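Local coordinates for protein aminotransferase, class III (Deinococcus radiodurans, PDB 3I4J) that probably acts as a class III, pyridoxal-phosphate-dependent transaminase that moves amino groups between an amino donor and a carbonyl acceptor, at residues Ser36-Ala41 with Leu259-Ala264; Ala205-Ala210 with Gln345-Gly350; Ala230-Ser235 with Ser242-Ser247; Met237-Ser242 with Leu403-Ser408; Arg382-Tyr387 with Asp415-Leu420. The protein carries 1 engineered substitution. All coordinates share one frame; numbering follows the deposited sequence.

Interaction 1: Ser36-Ala41 with Leu259-Ala264; sequences SGALVA and LGKGLA
Val40 and Gly262 bring the two backbones together, their CA atoms 4.8 Å apart. The 36-41 segment turns back on itself there: the N atoms of Val40 and Ala41 both bond to Ser36 O, reaching it from opposite faces of its carbonyl plane. The 259-264 segment leaves strand 256-259 and bends through Lys261, whose phi is positive (43°). Gly262 can approach closely with its bare CA, which lies 3.7 Å from Val40 O.

The Lys261 side chain does most of the touching. Its CG stands anti to the carbonyl carbon, and the chain runs extended from there, passing along the carbonyls of Ala38 and Leu39. Its CD comes 3.3 Å from Ala38 O, and its end donates a hydrogen bond from NZ to that same Ala38 O at 2.9 Å. The C=O...N angle is 146° and the donor is tilted 22° from the carbonyl plane. Val40 crosses the lysine at about a right angle, with CG2 3.9 Å from Lys261 CG. Thr295 of the second subunit packs on both Val40 and Lys261, and Tyr296 OH of that subunit is hydrogen-bonded to Lys261 O.

The sequence around Lys261 resembles the class III signature, in which the lysine at this place carries the cofactor, so Lys261 is probably that residue. Here it is modelled unmodified, about 5 Å from a bound sulfate. The chemistry implies an aliphatic stem steered by methyl and carbonyl contacts, with Ala38 O as the one acceptor that segment 36-41 offers to NZ.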
# COMPACT_ATOMS: atom_id res chain seq x y z
N SER C 36 -19.68 3.38 -4.20
CA SER C 36 -18.66 2.50 -4.78
C SER C 36 -17.65 2.14 -3.69
O SER C 36 -16.44 2.16 -3.91
CB SER C 36 -17.93 3.21 -5.92
OG SER C 36 -18.84 3.72 -6.88
N GLY C 37 -18.17 1.79 -2.51
CA GLY C 37 -17.30 1.49 -1.39
C GLY C 37 -16.90 2.85 -0.84
O GLY C 37 -17.64 3.48 -0.08
N ALA C 38 -15.72 3.31 -1.25
CA ALA C 38 -15.21 4.62 -0.84
C ALA C 38 -14.73 5.28 -2.13
O ALA C 38 -13.58 5.71 -2.24
CB ALA C 38 -14.06 4.46 0.15
N LEU C 39 -15.64 5.33 -3.11
CA LEU C 39 -15.36 5.88 -4.43
C LEU C 39 -14.19 5.13 -5.05
O LEU C 39 -13.28 5.72 -5.63
CB LEU C 39 -15.10 7.39 -4.36
CG LEU C 39 -16.38 8.22 -4.46
CD1 LEU C 39 -17.28 7.95 -3.27
CD2 LEU C 39 -16.02 9.69 -4.52
N VAL C 40 -14.24 3.81 -4.92
CA VAL C 40 -13.21 2.91 -5.43
C VAL C 40 -13.69 2.04 -6.60
O VAL C 40 -13.02 1.95 -7.63
CB VAL C 40 -12.72 1.95 -4.31
CG1 VAL C 40 -11.82 0.86 -4.89
CG2 VAL C 40 -11.97 2.72 -3.24
N ALA C 41 -14.84 1.39 -6.43
CA ALA C 41 -15.37 0.47 -7.45
C ALA C 41 -16.02 1.15 -8.65
O ALA C 41 -17.21 0.98 -8.91
CB ALA C 41 -16.35 -0.50 -6.80
N LEU C 259 -2.97 9.79 -8.94
CA LEU C 259 -4.07 8.85 -9.16
C LEU C 259 -4.13 7.77 -8.08
O LEU C 259 -3.13 7.46 -7.45
CB LEU C 259 -3.92 8.20 -10.53
CG LEU C 259 -3.71 9.19 -11.68
CD1 LEU C 259 -3.34 8.44 -12.96
CD2 LEU C 259 -4.98 10.00 -11.87
N GLY C 260 -5.31 7.19 -7.90
CA GLY C 260 -5.49 6.14 -6.91
C GLY C 260 -6.90 5.60 -6.92
O GLY C 260 -7.67 5.89 -7.83
N LYS C 261 -7.24 4.81 -5.90
CA LYS C 261 -8.57 4.22 -5.77
C LYS C 261 -9.18 3.66 -7.05
O LYS C 261 -9.15 2.45 -7.30
CB LYS C 261 -9.55 5.24 -5.17
CG LYS C 261 -9.30 5.55 -3.71
CD LYS C 261 -10.45 6.33 -3.10
CE LYS C 261 -10.23 6.57 -1.62
NZ LYS C 261 -11.42 7.15 -0.95
N GLY C 262 -9.75 4.54 -7.87
CA GLY C 262 -10.38 4.11 -9.10
C GLY C 262 -9.47 3.63 -10.21
O GLY C 262 -9.95 3.14 -11.23
N LEU C 263 -8.15 3.76 -10.02
CA LEU C 263 -7.20 3.34 -11.05
C LEU C 263 -7.42 1.88 -11.42
O LEU C 263 -7.52 1.55 -12.61
CB LEU C 263 -5.77 3.58 -10.56
CG LEU C 263 -4.69 3.74 -11.63
CD1 LEU C 263 -5.12 4.80 -12.64
CD2 LEU C 263 -3.36 4.14 -10.99
N ALA C 264 -7.47 1.00 -10.43
CA ALA C 264 -7.73 -0.42 -10.68
C ALA C 264 -9.15 -0.77 -10.22
O ALA C 264 -9.54 -1.93 -10.14
CB ALA C 264 -6.70 -1.30 -9.95

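Interaction 2: Ala205-Ala210 with Gln345-Gly350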
# COMPACT_ATOMS: atom_id res chain seq x y z
N ALA C 205 -17.76 17.49 0.72
CA ALA C 205 -18.46 16.74 -0.32
C ALA C 205 -18.71 17.40 -1.68
O ALA C 205 -19.65 18.18 -1.84
CB ALA C 205 -19.78 16.20 0.24
N ALA C 206 -17.88 17.04 -2.64
CA ALA C 206 -18.01 17.51 -4.02
C ALA C 206 -17.92 19.01 -4.27
O ALA C 206 -18.46 19.50 -5.27
CB ALA C 206 -19.30 16.97 -4.62
N LEU C 207 -17.26 19.74 -3.38
CA LEU C 207 -17.12 21.18 -3.58
C LEU C 207 -16.26 21.40 -4.82
O LEU C 207 -15.18 20.83 -4.95
CB LEU C 207 -16.43 21.83 -2.37
CG LEU C 207 -16.17 23.33 -2.54
CD1 LEU C 207 -17.51 24.05 -2.63
CD2 LEU C 207 -15.37 23.86 -1.36
N ALA C 208 -16.76 22.22 -5.75
CA ALA C 208 -16.04 22.49 -6.98
C ALA C 208 -15.98 23.98 -7.25
O ALA C 208 -16.97 24.69 -7.08
CB ALA C 208 -16.70 21.78 -8.15
N PRO C 209 -14.80 24.49 -7.65
CA PRO C 209 -14.61 25.91 -7.95
C PRO C 209 -15.42 26.29 -9.18
O PRO C 209 -15.87 25.42 -9.94
CB PRO C 209 -13.10 26.01 -8.20
CG PRO C 209 -12.55 24.88 -7.35
CD PRO C 209 -13.51 23.77 -7.66
N ALA C 210 -15.61 27.59 -9.38
CA ALA C 210 -16.36 28.09 -10.52
C ALA C 210 -15.51 28.04 -11.78
O ALA C 210 -14.28 27.89 -11.72
CB ALA C 210 -16.82 29.52 -10.26
N GLN C 345 -27.54 22.10 0.86
CA GLN C 345 -26.95 22.28 -0.45
C GLN C 345 -26.70 20.94 -1.12
O GLN C 345 -26.38 19.95 -0.46
CB GLN C 345 -25.63 23.05 -0.32
CG GLN C 345 -24.90 23.29 -1.63
CD GLN C 345 -23.77 24.29 -1.49
OE1 GLN C 345 -22.94 24.19 -0.58
NE2 GLN C 345 -23.72 25.27 -2.39
N VAL C 346 -26.86 20.91 -2.44
CA VAL C 346 -26.64 19.71 -3.23
C VAL C 346 -25.66 20.08 -4.33
O VAL C 346 -25.82 21.11 -4.99
CB VAL C 346 -27.96 19.19 -3.85
CG1 VAL C 346 -28.61 20.28 -4.70
CG2 VAL C 346 -27.68 17.96 -4.71
N ARG C 347 -24.65 19.24 -4.53
CA ARG C 347 -23.63 19.51 -5.54
C ARG C 347 -23.20 18.25 -6.26
O ARG C 347 -23.31 17.15 -5.73
CB ARG C 347 -22.40 20.12 -4.86
CG ARG C 347 -22.69 21.37 -4.06
CD ARG C 347 -21.45 21.93 -3.39
NE ARG C 347 -20.83 21.01 -2.44
CZ ARG C 347 -20.25 21.39 -1.31
NH1 ARG C 347 -20.21 22.68 -0.99
NH2 ARG C 347 -19.70 20.49 -0.51
N GLY C 348 -22.69 18.42 -7.48
CA GLY C 348 -22.23 17.27 -8.23
C GLY C 348 -21.47 17.61 -9.49
O GLY C 348 -21.80 18.56 -10.20
N THR C 349 -20.42 16.84 -9.75
CA THR C 349 -19.61 16.99 -10.96
C THR C 349 -19.45 15.54 -11.41
O THR C 349 -18.74 14.77 -10.78
CB THR C 349 -18.22 17.60 -10.66
OG1 THR C 349 -18.37 18.89 -10.06
CG2 THR C 349 -17.44 17.77 -11.95
N GLY C 350 -20.12 15.17 -12.50
CA GLY C 350 -20.05 13.79 -12.95
C GLY C 350 -20.70 12.94 -11.86
O GLY C 350 -21.74 13.31 -11.33
O HOH W 1 -19.60 19.33 -7.70
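Arg347 NH2 donates to Ala205 O at 2.7 Å, with an N-H...O angle of 155°. The oxygen lies nearly in the guanidinium plane, whereas the nitrogen stands above the carbonyl plane, 51° out of it, away from the lone-pair directions. NE adds a weak second bond to the same oxygen, Arg347 NE to Ala205 O, at 3.1 Å. One face of the guanidinium is covered by Leu207, whose CA sits 3.8 Å above its centre. On that same face Leu207 CD1 lies over the NH1 end, 3.4 Å from Arg347 NH1.

Ala208 CB lies 3.8 Å from Thr349 OG1, and a water bridges that hydroxyl to Ala206 O. The water donates to Ala206 O at 2.7 Å.

What sets the guanidinium in place is partly its own chain, bent at chi3 (-62°), and partly Asp204, which forms a salt bridge with NH2. One nitrogen thus serves both a carbonyl and a carboxylate.

The 205-210 loop, between strand 191-196 and helix 213-224, is joined in this way to strand 343-349, an outer strand of its three-stranded antiparallel sheet. Ala205 also packs on His400 and Leu402 of strand 400-403, while Val346 points away from the loop onto helix 318-339.

Interaction 3: Ala230-Ser235 with Ser242-Ser247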
# COMPACT_ATOMS: atom_id res chain seq x y z
N ALA C 230 -2.15 18.04 -9.17
CA ALA C 230 -3.58 17.81 -9.13
C ALA C 230 -3.82 16.48 -8.41
O ALA C 230 -3.38 15.43 -8.88
CB ALA C 230 -4.17 17.74 -10.53
N ASP C 231 -4.48 16.54 -7.26
CA ASP C 231 -4.79 15.34 -6.49
C ASP C 231 -6.09 14.79 -7.05
O ASP C 231 -7.18 15.25 -6.69
CB ASP C 231 -4.94 15.68 -5.01
CG ASP C 231 -5.25 14.46 -4.16
OD1 ASP C 231 -5.60 13.41 -4.73
OD2 ASP C 231 -5.14 14.55 -2.92
N GLU C 232 -5.97 13.81 -7.94
CA GLU C 232 -7.13 13.19 -8.58
C GLU C 232 -7.38 11.79 -8.03
O GLU C 232 -8.03 10.98 -8.69
CB GLU C 232 -6.91 13.11 -10.09
CG GLU C 232 -6.73 14.47 -10.77
CD GLU C 232 -7.95 14.92 -11.55
OE1 GLU C 232 -9.02 14.27 -11.46
OE2 GLU C 232 -7.85 15.93 -12.28
N VAL C 233 -6.88 11.51 -6.83
CA VAL C 233 -7.07 10.18 -6.26
C VAL C 233 -8.55 9.79 -6.23
O VAL C 233 -8.88 8.63 -6.45
CB VAL C 233 -6.47 10.09 -4.83
CG1 VAL C 233 -6.80 8.74 -4.21
CG2 VAL C 233 -4.96 10.28 -4.90
N MET C 234 -9.43 10.75 -5.98
CA MET C 234 -10.85 10.44 -5.95
C MET C 234 -11.62 10.94 -7.17
O MET C 234 -12.56 10.29 -7.62
CB MET C 234 -11.49 11.04 -4.69
CG MET C 234 -12.95 10.69 -4.54
SD MET C 234 -13.65 11.36 -3.02
CE MET C 234 -12.47 10.68 -1.80
N SER C 235 -11.20 12.07 -7.71
CA SER C 235 -11.87 12.69 -8.85
C SER C 235 -11.45 12.22 -10.23
O SER C 235 -12.10 12.57 -11.23
CB SER C 235 -11.68 14.21 -8.79
OG SER C 235 -10.30 14.53 -8.98
N SER C 242 -14.93 13.17 -16.87
CA SER C 242 -13.76 13.55 -17.66
C SER C 242 -12.61 12.61 -17.26
O SER C 242 -12.57 12.16 -16.11
CB SER C 242 -13.39 15.01 -17.37
OG SER C 242 -12.20 15.41 -18.03
N PRO C 243 -11.68 12.30 -18.18
CA PRO C 243 -10.57 11.41 -17.81
C PRO C 243 -9.96 11.88 -16.49
O PRO C 243 -9.74 11.08 -15.58
CB PRO C 243 -9.62 11.53 -18.99
CG PRO C 243 -10.59 11.69 -20.15
CD PRO C 243 -11.59 12.69 -19.60
N LEU C 244 -9.66 13.17 -16.42
CA LEU C 244 -9.15 13.79 -15.20
C LEU C 244 -10.10 14.96 -14.99
O LEU C 244 -10.43 15.68 -15.94
CB LEU C 244 -7.71 14.29 -15.37
CG LEU C 244 -6.61 13.23 -15.47
CD1 LEU C 244 -5.28 13.89 -15.76
CD2 LEU C 244 -6.55 12.43 -14.17
N ALA C 245 -10.55 15.16 -13.75
CA ALA C 245 -11.50 16.24 -13.45
C ALA C 245 -10.96 17.62 -13.78
O ALA C 245 -11.71 18.51 -14.18
CB ALA C 245 -11.90 16.18 -11.98
N LEU C 246 -9.65 17.80 -13.62
CA LEU C 246 -9.02 19.09 -13.88
C LEU C 246 -9.27 19.59 -15.30
O LEU C 246 -9.42 20.79 -15.53
CB LEU C 246 -7.51 19.01 -13.64
CG LEU C 246 -6.74 20.33 -13.71
CD1 LEU C 246 -7.26 21.28 -12.63
CD2 LEU C 246 -5.24 20.09 -13.52
N SER C 247 -9.33 18.65 -16.24
CA SER C 247 -9.54 18.96 -17.66
C SER C 247 -10.88 19.63 -17.95
O SER C 247 -11.05 20.23 -19.01
CB SER C 247 -9.43 17.69 -18.50
OG SER C 247 -8.13 17.14 -18.39
O HOH W 2 -13.12 12.63 -13.67
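Glu232 reaches Ala245 and Leu246 through a bend at chi2 (-105°), which follows a chi1 that sets CG anti to the carbonyl carbon. The carboxylate is thereby presented to two successive backbone N-H groups. Ala245 N donates to Glu232 OE1 at 2.9 Å, on the syn side and slightly out of the carboxylate plane. Leu246 N donates to Glu232 OE2 at 2.9 Å and more nearly straight (162°), using the syn lone pair. OE1 has another donor, Ser235 OG at 2.8 Å from Glu232 OE1, coming from above the carboxylate plane. A buried carboxylate is therefore gripped by three bonds, two of them from the start of the 3-10 segment 245-247, whose N-H groups, turned to the carboxylate, would probably favour its negative charge.

This is the end of strand 227-231, a parallel strand of the large mixed sheet of a fold type I enzyme. Asp231, the residue before Glu232, forms an Asx turn, OD1 accepting from Val233 N at 3.1 Å. It is probably the aspartate that in this superfamily pairs with the cofactor's pyridine nitrogen.

Hydrocarbon contacts flank the carboxylate. Leu244 crosses Glu232 at about a right angle, its CD2 4.0 Å from Glu232 CG. Ala245 CB meets Ser235 CB at 3.8 Å, and Leu246 CD2 touches Ala230 CB at 4.0 Å. A donating water links Ser235 O to Ser242 O, where the intervening loop leaves and returns.

Interaction 4: Met237-Ser242 with Leu403-Ser408; sequences MGRCGS and LGPPLS
Arg239 and Leu407 approach to 6.8 Å between CA atoms, where a type I beta turn from Gly238 to Gly241, closed by a bond from Gly241 N to Gly238 O, faces the loop after strand 400-403. The arginine reaches across with CG anti to its backbone nitrogen, then bends at chi2 (84°) and again at chi3 (-124°). These bends lay its guanidinium against Leu407, whose CD1 sits 3.6 Å above the plane and over its centre.

The other branch of the leucine goes to the turn itself: Leu407 CD2 is 3.6 Å from Gly238 C and 3.8 Å from Met237 O. Pro405 O lies at the guanidinium edge, near its plane. The modelled approach of NH2 to that oxygen is too short, and NH2 also crowds Gly404, so details of this bond are doubtful.

Firmer evidence comes from elsewhere on the arginine. Arg239 joins the Gly238-Gly241 turn to Asn42 through a bond from NH1 to OD1, and to Leu351, between strands 343-349 and 352-357, through its backbone. Beyond it, Leu407 packs on Leu318 and Ala322 of helix 318-339, and Pro405 touches Leu329 of that helix and Leu417 of helix 411-428.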
# COMPACT_ATOMS: atom_id res chain seq x y z
N MET C 237 -9.99 9.39 -13.37
CA MET C 237 -10.41 8.22 -14.14
C MET C 237 -11.89 8.14 -14.52
O MET C 237 -12.50 7.08 -14.43
CB MET C 237 -9.97 6.94 -13.41
CG MET C 237 -8.44 6.85 -13.17
SD MET C 237 -7.37 7.20 -14.62
CE MET C 237 -6.93 8.87 -14.29
N GLY C 238 -12.44 9.27 -14.97
CA GLY C 238 -13.83 9.31 -15.40
C GLY C 238 -14.87 9.63 -14.35
O GLY C 238 -16.01 9.97 -14.69
N ARG C 239 -14.49 9.52 -13.08
CA ARG C 239 -15.38 9.78 -11.95
C ARG C 239 -16.22 11.06 -12.12
O ARG C 239 -17.43 11.05 -11.90
CB ARG C 239 -14.54 9.89 -10.68
CG ARG C 239 -15.31 9.91 -9.37
CD ARG C 239 -15.64 8.49 -8.92
NE ARG C 239 -17.07 8.37 -8.74
CZ ARG C 239 -17.73 7.24 -8.50
NH1 ARG C 239 -17.10 6.07 -8.40
NH2 ARG C 239 -19.04 7.30 -8.40
N CYS C 240 -15.57 12.14 -12.52
CA CYS C 240 -16.25 13.42 -12.68
C CYS C 240 -16.66 13.76 -14.11
O CYS C 240 -16.80 14.93 -14.46
CB CYS C 240 -15.38 14.54 -12.11
SG CYS C 240 -15.18 14.46 -10.31
N GLY C 241 -16.86 12.73 -14.94
CA GLY C 241 -17.27 12.95 -16.32
C GLY C 241 -16.18 13.40 -17.27
O GLY C 241 -16.46 13.94 -18.34
N SER C 242 -14.93 13.17 -16.87
CA SER C 242 -13.76 13.55 -17.66
C SER C 242 -12.61 12.61 -17.26
O SER C 242 -12.57 12.16 -16.11
CB SER C 242 -13.39 15.01 -17.37
OG SER C 242 -12.20 15.41 -18.03
N LEU C 403 -21.73 11.00 -2.22
CA LEU C 403 -22.30 9.95 -3.04
C LEU C 403 -21.49 9.77 -4.32
O LEU C 403 -20.89 10.71 -4.84
CB LEU C 403 -23.75 10.27 -3.39
CG LEU C 403 -24.75 10.37 -2.23
CD1 LEU C 403 -26.07 10.96 -2.73
CD2 LEU C 403 -24.96 8.99 -1.63
N GLY C 404 -21.48 8.55 -4.84
CA GLY C 404 -20.73 8.28 -6.05
C GLY C 404 -20.76 6.80 -6.38
O GLY C 404 -19.84 6.07 -6.03
N PRO C 405 -21.83 6.34 -7.04
CA PRO C 405 -21.96 4.93 -7.42
C PRO C 405 -21.04 4.61 -8.60
O PRO C 405 -20.41 5.50 -9.17
CB PRO C 405 -23.44 4.83 -7.79
CG PRO C 405 -23.71 6.17 -8.41
CD PRO C 405 -23.01 7.12 -7.46
N PRO C 406 -20.94 3.32 -8.97
CA PRO C 406 -20.09 2.92 -10.09
C PRO C 406 -20.48 3.64 -11.38
O PRO C 406 -21.66 3.87 -11.64
CB PRO C 406 -20.33 1.42 -10.18
CG PRO C 406 -20.57 1.04 -8.75
CD PRO C 406 -21.49 2.15 -8.27
N LEU C 407 -19.48 4.00 -12.17
CA LEU C 407 -19.69 4.70 -13.43
C LEU C 407 -20.55 3.89 -14.40
O LEU C 407 -21.08 4.43 -15.38
CB LEU C 407 -18.34 5.03 -14.07
CG LEU C 407 -17.62 6.29 -13.57
CD1 LEU C 407 -17.76 6.42 -12.07
CD2 LEU C 407 -16.15 6.26 -13.99
N SER C 408 -20.67 2.60 -14.12
CA SER C 408 -21.45 1.68 -14.94
C SER C 408 -22.91 1.55 -14.49
O SER C 408 -23.67 0.76 -15.05
CB SER C 408 -20.78 0.30 -14.91
OG SER C 408 -20.45 -0.04 -13.57

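Interaction 5: Arg382-Tyr387 with Asp415-Leu420. Engineered in segment 415-420: Gly416 (natural residue Glu).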
# COMPACT_ATOMS: atom_id res chain seq x y z
N ARG C 382 -31.84 0.28 4.93
CA ARG C 382 -32.67 0.10 3.73
C ARG C 382 -31.92 -0.54 2.58
O ARG C 382 -32.50 -0.84 1.54
CB ARG C 382 -33.25 1.44 3.28
CG ARG C 382 -34.46 1.87 4.08
CD ARG C 382 -34.86 3.30 3.76
NE ARG C 382 -36.06 3.69 4.49
CZ ARG C 382 -37.30 3.44 4.09
NH1 ARG C 382 -37.52 2.80 2.95
NH2 ARG C 382 -38.33 3.83 4.83
N GLY C 383 -30.62 -0.75 2.75
CA GLY C 383 -29.84 -1.38 1.70
C GLY C 383 -29.10 -0.44 0.77
O GLY C 383 -28.90 -0.74 -0.40
N LEU C 384 -28.70 0.71 1.29
CA LEU C 384 -27.96 1.69 0.50
C LEU C 384 -26.62 2.01 1.17
O LEU C 384 -26.58 2.43 2.32
CB LEU C 384 -28.76 2.98 0.33
CG LEU C 384 -28.04 4.10 -0.43
CD1 LEU C 384 -27.76 3.64 -1.85
CD2 LEU C 384 -28.89 5.37 -0.43
N ILE C 385 -25.54 1.82 0.42
CA ILE C 385 -24.19 2.10 0.91
C ILE C 385 -23.83 3.55 0.60
O ILE C 385 -24.02 4.01 -0.53
CB ILE C 385 -23.14 1.20 0.22
CG1 ILE C 385 -23.48 -0.28 0.40
CG2 ILE C 385 -21.75 1.51 0.78
CD1 ILE C 385 -23.49 -0.73 1.84
N THR C 386 -23.34 4.27 1.60
CA THR C 386 -22.91 5.65 1.42
C THR C 386 -21.46 5.74 1.89
O THR C 386 -20.93 4.79 2.46
CB THR C 386 -23.79 6.64 2.23
OG1 THR C 386 -23.78 6.29 3.61
CG2 THR C 386 -25.22 6.61 1.71
N TYR C 387 -20.81 6.88 1.66
CA TYR C 387 -19.40 7.01 2.04
C TYR C 387 -19.17 6.77 3.52
O TYR C 387 -18.17 6.16 3.90
CB TYR C 387 -18.88 8.40 1.66
CG TYR C 387 -17.38 8.44 1.49
CD1 TYR C 387 -16.78 7.98 0.32
CD2 TYR C 387 -16.55 8.94 2.50
CE1 TYR C 387 -15.40 8.02 0.15
CE2 TYR C 387 -15.16 8.99 2.34
CZ TYR C 387 -14.60 8.52 1.17
OH TYR C 387 -13.23 8.57 0.99
N ASP C 415 -32.30 5.71 -10.26
CA ASP C 415 -33.59 6.01 -9.65
C ASP C 415 -33.79 5.18 -8.38
O ASP C 415 -34.36 5.65 -7.41
CB ASP C 415 -34.74 5.75 -10.63
CG ASP C 415 -34.81 6.79 -11.74
OD1 ASP C 415 -34.56 7.98 -11.45
OD2 ASP C 415 -35.12 6.42 -12.89
N GLY C 416 -33.30 3.94 -8.40
CA GLY C 416 -33.42 3.09 -7.23
C GLY C 416 -32.61 3.65 -6.07
O GLY C 416 -33.04 3.63 -4.92
N LEU C 417 -31.43 4.16 -6.38
CA LEU C 417 -30.56 4.75 -5.37
C LEU C 417 -31.30 5.94 -4.74
O LEU C 417 -31.33 6.09 -3.52
CB LEU C 417 -29.25 5.21 -6.02
CG LEU C 417 -28.16 5.86 -5.16
CD1 LEU C 417 -26.85 5.86 -5.95
CD2 LEU C 417 -28.55 7.27 -4.77
N LEU C 418 -31.89 6.77 -5.59
CA LEU C 418 -32.64 7.94 -5.11
C LEU C 418 -33.81 7.54 -4.22
O LEU C 418 -34.08 8.19 -3.21
CB LEU C 418 -33.14 8.76 -6.31
CG LEU C 418 -32.05 9.49 -7.12
CD1 LEU C 418 -32.60 9.93 -8.45
CD2 LEU C 418 -31.54 10.69 -6.33
N ALA C 419 -34.50 6.46 -4.58
CA ALA C 419 -35.63 5.98 -3.79
C ALA C 419 -35.17 5.53 -2.41
O ALA C 419 -35.82 5.81 -1.40
CB ALA C 419 -36.33 4.84 -4.51
N LEU C 420 -34.04 4.83 -2.37
CA LEU C 420 -33.49 4.35 -1.11
C LEU C 420 -33.07 5.52 -0.24
O LEU C 420 -33.29 5.53 0.98
CB LEU C 420 -32.30 3.43 -1.37
CG LEU C 420 -32.60 2.15 -2.16
CD1 LEU C 420 -31.30 1.41 -2.45
CD2 LEU C 420 -33.57 1.26 -1.37
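Leu420 lays its methyls above the planes of two successive peptides of the 382-387 segment, close to their oxygens and not at their edges. CD2 of Leu420 lies 3.7 Å from Arg382 O, and CD1 of Leu420 lies 3.8 Å from Gly383 O, so the fork of the leucine spans two successive carbonyls. The peptide oxygen of Leu417, in turn, is touched by a methyl from the other side of the contact: Leu384 CD2 lies 4.0 Å from Leu417 O. No hydrogen bond crosses between the segments.

Leu384 answers from the loop. Its CG stands opposite the backbone nitrogen (chi1 177°), which directs both methyls at the helix. There Leu384 CD1 meets Leu417 CG at 4.0 Å, while Leu384 CB packs on Leu420 CB, also at 4.0 Å. The leucine therefore lies against two helix residues three positions apart, on neighbouring turns of helix 411-428.

Helix 372-382 ends here in a Schellman motif. Gly383, with phi 97°, is the first residue to leave helical geometry, and the chain then runs on past helix 411-428, bonding to Leu32 through the backbones of Gly383 and Ile385. Within helix 411-428, Leu420 N bonds to the carbonyl oxygen of Gly416, an engineered residue, at 3.0 Å.

At the solvent side Arg382 lays its aliphatic chain near the helix, with CD 3.9 Å from Leu420 O. Its polar end goes elsewhere, NE forming a salt bridge with Asp427 farther along the same helix. Leu417 and Leu420 also pack on Leu32 of strand 30-32.

How the interactions relate
Interactions 1, 3 and 4 lie in the core around the end of strand 227-231 and the probable cofactor-binding region, whereas interaction 2 is only partly buried and interaction 5 lies peripherally, its centre about 22 Å from the chain centre, mostly buried but with an exposed arginine at the edge. Chemistry follows place: 3 is a buried carboxylate held by N-H donors, 2 and 4 each set a leucine over a guanidinium face, with a clear carbonyl bond in 2 and a doubtful one in 4, and 5 is leucine packing without bonds across. Interactions 3 and 4 share Ser242. Ser36 probably hydrogen-bonds to Gly404, and Tyr387 reaches Lys261. Interactions 1 and 5 also touch the second subunit.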